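Local coordinates for pyrroline-5-carboxylate reductase catalytic N-terminal domain-containing protein (PDB 4HUJ) that is of unknown function but probably acts as an oxidoreductase with a Rossmann-type domain suited to binding a nicotinamide dinucleotide, at residues L130-E133 against I134-L138; L196-L199 against A200-G203. All coordinates share one frame; numbering follows the deposited sequence.

Contact 1. Residues L130-E133 against I134-L138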
loop_
_atom_site.group_PDB
_atom_site.type_symbol
_atom_site.label_atom_id
_atom_site.label_comp_id
_atom_site.label_asym_id
_atom_site.label_seq_id
_atom_site.Cartn_x
_atom_site.Cartn_y
_atom_site.Cartn_z
ATOM N N LEU A 130 -16.940 -0.984 -6.031
ATOM C CA LEU A 130 -15.490 -1.150 -6.095
ATOM C C LEU A 130 -14.928 -1.418 -4.702
ATOM O O LEU A 130 -15.351 -0.804 -3.728
ATOM C CB LEU A 130 -14.842 0.088 -6.722
ATOM C CG LEU A 130 -15.407 0.476 -8.094
ATOM C CD1 LEU A 130 -14.761 1.760 -8.597
ATOM C CD2 LEU A 130 -15.249 -0.656 -9.108
ATOM N N SER A 131 -13.970 -2.336 -4.603
ATOM C CA SER A 131 -13.427 -2.698 -3.293
ATOM C C SER A 131 -12.812 -1.501 -2.566
ATOM O O SER A 131 -12.966 -1.366 -1.354
ATOM C CB SER A 131 -12.418 -3.845 -3.406
ATOM O OG SER A 131 -11.354 -3.506 -4.273
ATOM N N THR A 132 -12.128 -0.631 -3.305
ATOM C CA THR A 132 -11.464 0.520 -2.693
ATOM C C THR A 132 -12.475 1.580 -2.226
ATOM O O THR A 132 -12.200 2.331 -1.281
ATOM C CB THR A 132 -10.379 1.112 -3.621
ATOM O OG1 THR A 132 -9.422 0.089 -3.918
ATOM C CG2 THR A 132 -9.653 2.267 -2.947
ATOM N N GLU A 133 -13.638 1.627 -2.874
ATOM C CA GLU A 133 -14.754 2.475 -2.412
ATOM C C GLU A 133 -15.295 1.986 -1.069
ATOM O O GLU A 133 -15.608 2.798 -0.190
ATOM C CB GLU A 133 -15.897 2.510 -3.434
ATOM C CG GLU A 133 -15.598 3.234 -4.744
ATOM C CD GLU A 133 -16.743 3.117 -5.767
ATOM O OE1 GLU A 133 -17.482 2.090 -5.778
ATOM O OE2 GLU A 133 -16.902 4.060 -6.570
ATOM N N ILE A 134 -15.412 0.663 -0.924
ATOM C CA ILE A 134 -15.821 0.039 0.343
ATOM C C ILE A 134 -14.796 0.337 1.439
ATOM O O ILE A 134 -15.158 0.780 2.532
ATOM C CB ILE A 134 -16.057 -1.495 0.197
ATOM C CG1 ILE A 134 -17.252 -1.758 -0.735
ATOM C CG2 ILE A 134 -16.273 -2.153 1.574
ATOM C CD1 ILE A 134 -17.410 -3.199 -1.196
ATOM N N VAL A 135 -13.518 0.119 1.138
ATOM C CA VAL A 135 -12.440 0.461 2.079
ATOM C C VAL A 135 -12.509 1.949 2.474
ATOM O O VAL A 135 -12.346 2.289 3.648
ATOM C CB VAL A 135 -11.042 0.080 1.510
ATOM C CG1 VAL A 135 -9.911 0.627 2.380
ATOM C CG2 VAL A 135 -10.921 -1.441 1.384
ATOM N N SER A 136 -12.771 2.824 1.503
ATOM C CA SER A 136 -12.825 4.267 1.763
ATOM C C SER A 136 -13.881 4.639 2.806
ATOM O O SER A 136 -13.661 5.538 3.620
ATOM C CB SER A 136 -13.056 5.050 0.472
ATOM O OG SER A 136 -12.026 4.787 -0.469
ATOM N N GLU A 137 -15.010 3.936 2.779
ATOM C CA GLU A 137 -16.092 4.160 3.745
ATOM C C GLU A 137 -15.711 3.759 5.169
ATOM O O GLU A 137 -16.264 4.294 6.139
ATOM C CB GLU A 137 -17.364 3.438 3.302
ATOM C CG GLU A 137 -18.071 4.145 2.162
ATOM C CD GLU A 137 -19.262 3.385 1.625
ATOM O OE1 GLU A 137 -19.443 2.195 1.967
ATOM O OE2 GLU A 137 -20.027 3.989 0.846
ATOM N N LEU A 138 -14.763 2.828 5.289
ATOM C CA LEU A 138 -14.251 2.384 6.588
ATOM C C LEU A 138 -13.214 3.343 7.180
ATOM O O LEU A 138 -12.857 3.230 8.356
ATOM C CB LEU A 138 -13.651 0.974 6.486
ATOM C CG LEU A 138 -14.557 -0.173 6.037
ATOM C CD1 LEU A 138 -13.716 -1.401 5.730
ATOM C CD2 LEU A 138 -15.631 -0.485 7.080
#
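Ile134 N donates to Leu130 O (3.2 Å), the first i to i+4 bond of helix 131-138, the helix of a beta-alpha-beta unit that runs from strand 108-111 to strand 143-147. The helix start illustrates how half of a capping box can work alone. Leu130 stands at the N-cap but brings no side-chain acceptor; instead its own N gives a bond to Glu133 OE1 (3.1 Å), meeting the carboxylate from above its plane, 36° out of it. Glu133 reaches back this far because CG lies beside the backbone N (chi1 -69°) and the chain beyond it is extended. Ile134 itself lays CG1 alongside Leu130 O at 3.7 Å and turns its side chain on to Tyr91. Val135 N follows with a straight bond to Ser131 O (3.0 Å), and the CG2 branch of Val135 rests against the same oxygen at 3.4 Å, while the side chain also touches Ile94 in helix 94-98. At Ser136 the pattern doubles. Its N and its OG both donate to Thr132 O, the hydroxyl at 2.6 Å, and they approach from opposite faces of that carbonyl; OG can do so because it sits anti to its own carbonyl carbon (chi1 -59°). An alanine here would keep the backbone bond but remove the hydroxyl donor, and would probably leave Thr132 O gripped from one face alone. The Thr132 hydroxyl points to other partners, Asp111 and Lys146 on the flanking strands. At Glu137 the carboxylate forms a salt bridge with Arg129, its N bonds to Glu133 O, and its CG lies 3.7 Å from that same Glu133 O.

Contact 2. Residues L196-L199 against A200-G203; sequences LGTL and AASG
An N-cap opens helix 199-206 just after strand 192-195, and Thr198 supplies the capping group. Its OG1 accepts from Ala201 N at 3.1 Å, three residues on, occupying an N-H of the first turn that has no carbonyl of an earlier helical turn to meet. The torsion suits the task: OG1 lies between the backbone N and the carbonyl carbon (chi1 64°), which brings the oxygen over the start of the helix and leaves CG2 anti to the carbonyl carbon. The methyl of Ala201 packs under the same hydroxyl, CB to Thr198 OG1 3.5 Å, and that of Ala200 lies a little farther off. Ala201 carries no acceptor to return the bond, so the threonine provides one half of a capping box. The backbone then takes over, with Ser202 N donating to Thr198 O (3.0 Å). The next link is poorer: Gly203 N reaches Leu199 O at 2.9 Å, but the N-H is bent to 125° and the bond is weak. A water adds to the hold on this carbonyl, donating to Leu199 O at 2.9 Å and hydrogen-bonding Ser202 OG at 2.8 Å, and so bridges the two across the turn. Ser202 OG, brought near the backbone by a chi1 of 77°, also bonds the hydroxyl of Ser172. Before the cap, Gly197 adopts a backbone with positive phi in which a side chain would press on the carbonyl oxygen of Leu196. The Leu196 side chain lies along the helix, CD1 4.3 Å from Ser202 CB, and goes on to touch Ile205 and Phe170, while backbone bonds from Leu196 to Leu171 and from Gly197 to Gly173 fasten the loop to strand 166-173, the parallel neighbour of strand 192-195.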
loop_
_atom_site.group_PDB
_atom_site.type_symbol
_atom_site.label_atom_id
_atom_site.label_comp_id
_atom_site.label_asym_id
_atom_site.label_seq_id
_atom_site.Cartn_x
_atom_site.Cartn_y
_atom_site.Cartn_z
ATOM N N LEU A 196 -3.878 6.543 -13.065
ATOM C CA LEU A 196 -4.975 6.242 -13.985
ATOM C C LEU A 196 -6.175 7.160 -13.813
ATOM O O LEU A 196 -7.094 7.136 -14.633
ATOM C CB LEU A 196 -5.433 4.791 -13.813
ATOM C CG LEU A 196 -4.405 3.696 -14.120
ATOM C CD1 LEU A 196 -4.894 2.351 -13.598
ATOM C CD2 LEU A 196 -4.091 3.616 -15.614
ATOM N N GLY A 197 -6.171 7.952 -12.746
ATOM C CA GLY A 197 -7.276 8.855 -12.449
ATOM C C GLY A 197 -8.101 8.414 -11.249
ATOM O O GLY A 197 -7.558 7.899 -10.274
ATOM N N THR A 198 -9.414 8.623 -11.328
ATOM C CA THR A 198 -10.333 8.315 -10.224
ATOM C C THR A 198 -10.503 6.824 -9.962
ATOM O O THR A 198 -10.150 5.991 -10.791
ATOM C CB THR A 198 -11.746 8.897 -10.461
ATOM O OG1 THR A 198 -12.339 8.287 -11.619
ATOM C CG2 THR A 198 -11.687 10.398 -10.626
ATOM N N LEU A 199 -11.072 6.487 -8.804
ATOM C CA LEU A 199 -11.398 5.086 -8.532
ATOM C C LEU A 199 -12.402 4.531 -9.539
ATOM O O LEU A 199 -12.320 3.356 -9.908
ATOM C CB LEU A 199 -11.927 4.901 -7.104
ATOM C CG LEU A 199 -10.978 5.235 -5.953
ATOM C CD1 LEU A 199 -11.668 4.961 -4.620
ATOM C CD2 LEU A 199 -9.655 4.465 -6.059
ATOM N N ALA A 200 -13.346 5.367 -9.979
ATOM C CA ALA A 200 -14.280 4.970 -11.031
ATOM C C ALA A 200 -13.541 4.614 -12.315
ATOM O O ALA A 200 -13.855 3.613 -12.953
ATOM C CB ALA A 200 -15.317 6.059 -11.298
ATOM N N ALA A 201 -12.552 5.427 -12.677
ATOM C CA ALA A 201 -11.782 5.209 -13.902
ATOM C C ALA A 201 -10.933 3.941 -13.826
ATOM O O ALA A 201 -10.771 3.239 -14.827
ATOM C CB ALA A 201 -10.902 6.424 -14.209
ATOM N N SER A 202 -10.406 3.646 -12.637
ATOM C CA SER A 202 -9.538 2.478 -12.460
ATOM C C SER A 202 -10.291 1.183 -12.145
ATOM O O SER A 202 -9.715 0.098 -12.235
ATOM C CB SER A 202 -8.497 2.747 -11.378
ATOM O OG SER A 202 -9.060 2.640 -10.074
ATOM N N GLY A 203 -11.568 1.292 -11.786
ATOM C CA GLY A 203 -12.383 0.121 -11.441
ATOM C C GLY A 203 -12.298 -1.053 -12.417
ATOM O O GLY A 203 -11.981 -2.174 -12.013
HETATM O O HOH W 1 -10.882 1.269 -8.456
#

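Contacts 1 and 2 are two helix starts that each show one half of a capping box: at 130-138 the side chain of the third helical residue accepts from the N-cap N-H, whereas at 196-203 the N-cap side chain accepts from the N-H of the third helical residue. Their centres lie 13 Å apart, yet they touch, mainly through Leu130. Leu130 CD1 packs against Leu199 O at 3.2 Å, CD2 of the same leucine sits 3.8 Å from Gly203 CA, and Thr132 CG2 is 3.8 Å from Leu199 CD1. The N-cap residue of one helix is thus laid against residues 199-203 of the other, joining the beta-alpha-beta unit to the C-terminal part of the chain.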